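Local structure of alpha-fucosidase (Bifidobacterium bifidum, 2EAB) at residues S27-T32 and Q48-P53. The protein is a 1,2-alpha-L-fucosidase, a glycoside hydrolase of family 95 whose catalytic portion makes up this chain, and probably releases alpha-1,2-linked L-fucose from glycans. Sequence-based numbering, arbitrary orientation.
Sequences SQTDAT and QQTTLP
Thr50 and Thr29 run alongside one another in opposed senses, methyl against side-chain carbon: Thr50 CG2 lies 3.8 Å from Thr29 CB and 3.9 Å from Thr29 CG2. The same Thr50 methyl is also near Ala31 CB, whose closer partner is Gln49 CB at 3.9 Å. The Gln49 chain reaches out past CG (chi2 -155°), and its amide lies flat over the face of the Ala31-Thr32 peptide, the two planes nearly parallel, OE1 over Ala31 C at 3.2 Å. Gln49 NE2 is close to Ala31 O but makes no hydrogen bond to it: its N-H bonds, in the amide's own plane, pass across that oxygen to Asn45 OD1 and Ala33 O. The polar link is instead a water, which donates to Asp30 O (2.8 Å) and to Gln49 OE1 (2.7 Å).

The two NE2 bonds fix which end of the amide is which, so OE1 is placed to accept from the water. In Thr50, chi1 71° tucks OG1 back over the helix to Arg46 O, while CG2 faces the loop; Thr29 OG1 bonds to Pro25 O and Gln24 NE2. Asp30 folds into an Asx turn, its OD1 accepting from Thr32 N (2.9 Å) on the anti side, 33° out of the carboxylate plane, and from Thr32 OG1 (2.6 Å) with its syn lone pair.

The contact packs the loop between strand 19-22 and helix 42-50 against that helix's C-terminal end in the N-terminal domain, away from the calcium site. With the hydroxyls of Thr29 and Thr50 bonded to nearby backbone carbonyls, their carbon sides meet; loop and helix end are thus joined without a direct hydrogen bond, by aliphatic packing, an amide lying over a peptide, and a water whose two donated hydrogens serve Asp30 O and Gln49 OE1.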
ATOM      1  N   SER A  27     -26.158  -0.289 -10.332  1.00 12.46           N
ATOM      2  CA  SER A  27     -27.385   0.202  -9.693  1.00 13.32           C
ATOM      3  C   SER A  27     -28.272  -0.907  -9.125  1.00 13.55           C
ATOM      4  O   SER A  27     -29.082  -0.656  -8.230  1.00 14.15           O
ATOM      5  CB  SER A  27     -28.199   1.047 -10.675  1.00 13.57           C
ATOM      6  OG  SER A  27     -28.622   0.273 -11.781  1.00 14.60           O
ATOM      7  N   GLN A  28     -28.112  -2.124  -9.644  1.00 13.49           N
ATOM      8  CA  GLN A  28     -28.922  -3.269  -9.226  1.00 13.68           C
ATOM      9  C   GLN A  28     -28.123  -4.306  -8.435  1.00 12.73           C
ATOM     10  O   GLN A  28     -28.619  -5.399  -8.149  1.00 12.53           O
ATOM     11  CB  GLN A  28     -29.577  -3.925 -10.443  1.00 13.67           C
ATOM     12  CG  GLN A  28     -30.595  -3.047 -11.158  1.00 15.48           C
ATOM     13  CD  GLN A  28     -31.269  -3.754 -12.320  1.00 15.63           C
ATOM     14  OE1 GLN A  28     -30.625  -4.467 -13.092  1.00 19.14           O
ATOM     15  NE2 GLN A  28     -32.575  -3.555 -12.455  1.00 18.95           N
ATOM     16  N   THR A  29     -26.887  -3.953  -8.082  1.00 12.19           N
ATOM     17  CA  THR A  29     -25.986  -4.839  -7.356  1.00 11.70           C
ATOM     18  C   THR A  29     -26.059  -4.530  -5.861  1.00 11.85           C
ATOM     19  O   THR A  29     -26.223  -3.370  -5.472  1.00 12.13           O
ATOM     20  CB  THR A  29     -24.537  -4.694  -7.890  1.00 11.51           C
ATOM     21  OG1 THR A  29     -24.510  -4.993  -9.290  1.00 10.72           O
ATOM     22  CG2 THR A  29     -23.571  -5.622  -7.164  1.00 11.35           C
ATOM     23  N   ASP A  30     -25.941  -5.569  -5.035  1.00 12.03           N
ATOM     24  CA  ASP A  30     -26.030  -5.453  -3.581  1.00 12.23           C
ATOM     25  C   ASP A  30     -25.026  -4.443  -3.029  1.00 11.80           C
ATOM     26  O   ASP A  30     -23.812  -4.607  -3.192  1.00 11.65           O
ATOM     27  CB  ASP A  30     -25.809  -6.830  -2.938  1.00 12.66           C
ATOM     28  CG  ASP A  30     -26.146  -6.859  -1.455  1.00 14.56           C
ATOM     29  OD1 ASP A  30     -25.584  -6.056  -0.680  1.00 16.05           O
ATOM     30  OD2 ASP A  30     -26.959  -7.720  -1.056  1.00 16.08           O
ATOM     31  N   ALA A  31     -25.549  -3.396  -2.392  1.00 11.48           N
ATOM     32  CA  ALA A  31     -24.726  -2.384  -1.730  1.00 11.42           C
ATOM     33  C   ALA A  31     -25.165  -2.216  -0.274  1.00 11.58           C
ATOM     34  O   ALA A  31     -25.162  -1.105   0.271  1.00 11.44           O
ATOM     35  CB  ALA A  31     -24.792  -1.058  -2.484  1.00 11.63           C
ATOM     36  N   THR A  32     -25.522  -3.335   0.353  1.00 11.89           N
ATOM     37  CA  THR A  32     -26.128  -3.325   1.684  1.00 12.32           C
ATOM     38  C   THR A  32     -25.131  -3.449   2.835  1.00 11.66           C
ATOM     39  O   THR A  32     -25.530  -3.416   4.000  1.00 11.65           O
ATOM     40  CB  THR A  32     -27.189  -4.440   1.841  1.00 12.78           C
ATOM     41  OG1 THR A  32     -26.559  -5.721   1.715  1.00 13.98           O
ATOM     42  CG2 THR A  32     -28.286  -4.303   0.795  1.00 13.70           C
ATOM     43  N   GLN A  48     -18.963   2.808  -4.159  1.00  7.21           N
ATOM     44  CA  GLN A  48     -17.859   2.111  -3.488  1.00  7.33           C
ATOM     45  C   GLN A  48     -18.075   0.610  -3.377  1.00  7.46           C
ATOM     46  O   GLN A  48     -17.107  -0.143  -3.273  1.00  7.51           O
ATOM     47  CB  GLN A  48     -17.574   2.696  -2.101  1.00  7.26           C
ATOM     48  CG  GLN A  48     -18.656   2.430  -1.073  1.00  8.11           C
ATOM     49  CD  GLN A  48     -18.239   2.800   0.331  1.00  7.69           C
ATOM     50  OE1 GLN A  48     -17.051   2.970   0.624  1.00  7.27           O
ATOM     51  NE2 GLN A  48     -19.217   2.905   1.219  1.00  8.12           N
ATOM     52  N   GLN A  49     -19.334   0.173  -3.402  1.00  7.54           N
ATOM     53  CA  GLN A  49     -19.642  -1.243  -3.185  1.00  7.86           C
ATOM     54  C   GLN A  49     -19.778  -2.056  -4.466  1.00  8.16           C
ATOM     55  O   GLN A  49     -19.691  -3.286  -4.425  1.00  8.01           O
ATOM     56  CB  GLN A  49     -20.902  -1.412  -2.324  1.00  7.94           C
ATOM     57  CG  GLN A  49     -20.796  -0.757  -0.957  1.00  7.82           C
ATOM     58  CD  GLN A  49     -21.701  -1.373   0.098  1.00  8.43           C
ATOM     59  OE1 GLN A  49     -22.043  -2.561   0.041  1.00  9.04           O
ATOM     60  NE2 GLN A  49     -22.067  -0.570   1.089  1.00  8.50           N
ATOM     61  N   THR A  50     -19.992  -1.382  -5.592  1.00  8.11           N
ATOM     62  CA  THR A  50     -20.469  -2.085  -6.789  1.00  8.38           C
ATOM     63  C   THR A  50     -19.717  -1.838  -8.099  1.00  8.47           C
ATOM     64  O   THR A  50     -19.855  -2.633  -9.027  1.00  8.67           O
ATOM     65  CB  THR A  50     -21.979  -1.817  -7.056  1.00  8.68           C
ATOM     66  OG1 THR A  50     -22.148  -0.466  -7.487  1.00  8.99           O
ATOM     67  CG2 THR A  50     -22.829  -2.058  -5.817  1.00  9.01           C
ATOM     68  N   THR A  51     -18.947  -0.754  -8.196  1.00  7.98           N
ATOM     69  CA  THR A  51     -18.303  -0.411  -9.462  1.00  7.77           C
ATOM     70  C   THR A  51     -16.952  -1.106  -9.629  1.00  7.67           C
ATOM     71  O   THR A  51     -16.348  -1.556  -8.656  1.00  8.34           O
ATOM     72  CB  THR A  51     -18.150   1.119  -9.636  1.00  7.45           C
ATOM     73  OG1 THR A  51     -17.267   1.628  -8.629  1.00  7.59           O
ATOM     74  CG2 THR A  51     -19.510   1.816  -9.545  1.00  8.17           C
ATOM     75  N   LEU A  52     -16.486  -1.188 -10.870  1.00  7.52           N
ATOM     76  CA  LEU A  52     -15.298  -1.976 -11.178  1.00  7.60           C
ATOM     77  C   LEU A  52     -14.157  -1.089 -11.656  1.00  7.72           C
ATOM     78  O   LEU A  52     -14.304  -0.362 -12.635  1.00  7.54           O
ATOM     79  CB  LEU A  52     -15.628  -3.079 -12.191  1.00  8.43           C
ATOM     80  CG  LEU A  52     -16.575  -4.164 -11.664  1.00  9.03           C
ATOM     81  CD1 LEU A  52     -17.063  -5.075 -12.784  1.00 10.02           C
ATOM     82  CD2 LEU A  52     -15.902  -4.975 -10.554  1.00 10.10           C
ATOM     83  N   PRO A  53     -13.023  -1.118 -10.929  1.00  7.46           N
ATOM     84  CA  PRO A  53     -11.913  -0.213 -11.177  1.00  7.63           C
ATOM     85  C   PRO A  53     -10.914  -0.675 -12.229  1.00  7.82           C
ATOM     86  O   PRO A  53     -10.643  -1.872 -12.374  1.00  7.72           O
ATOM     87  CB  PRO A  53     -11.222  -0.153  -9.816  1.00  7.87           C
ATOM     88  CG  PRO A  53     -11.411  -1.520  -9.263  1.00  7.98           C
ATOM     89  CD  PRO A  53     -12.764  -1.981  -9.760  1.00  7.78           C
TER
HETATM   90  O   HOH W   1     -21.655  -4.851  -1.429  1.00 11.00           O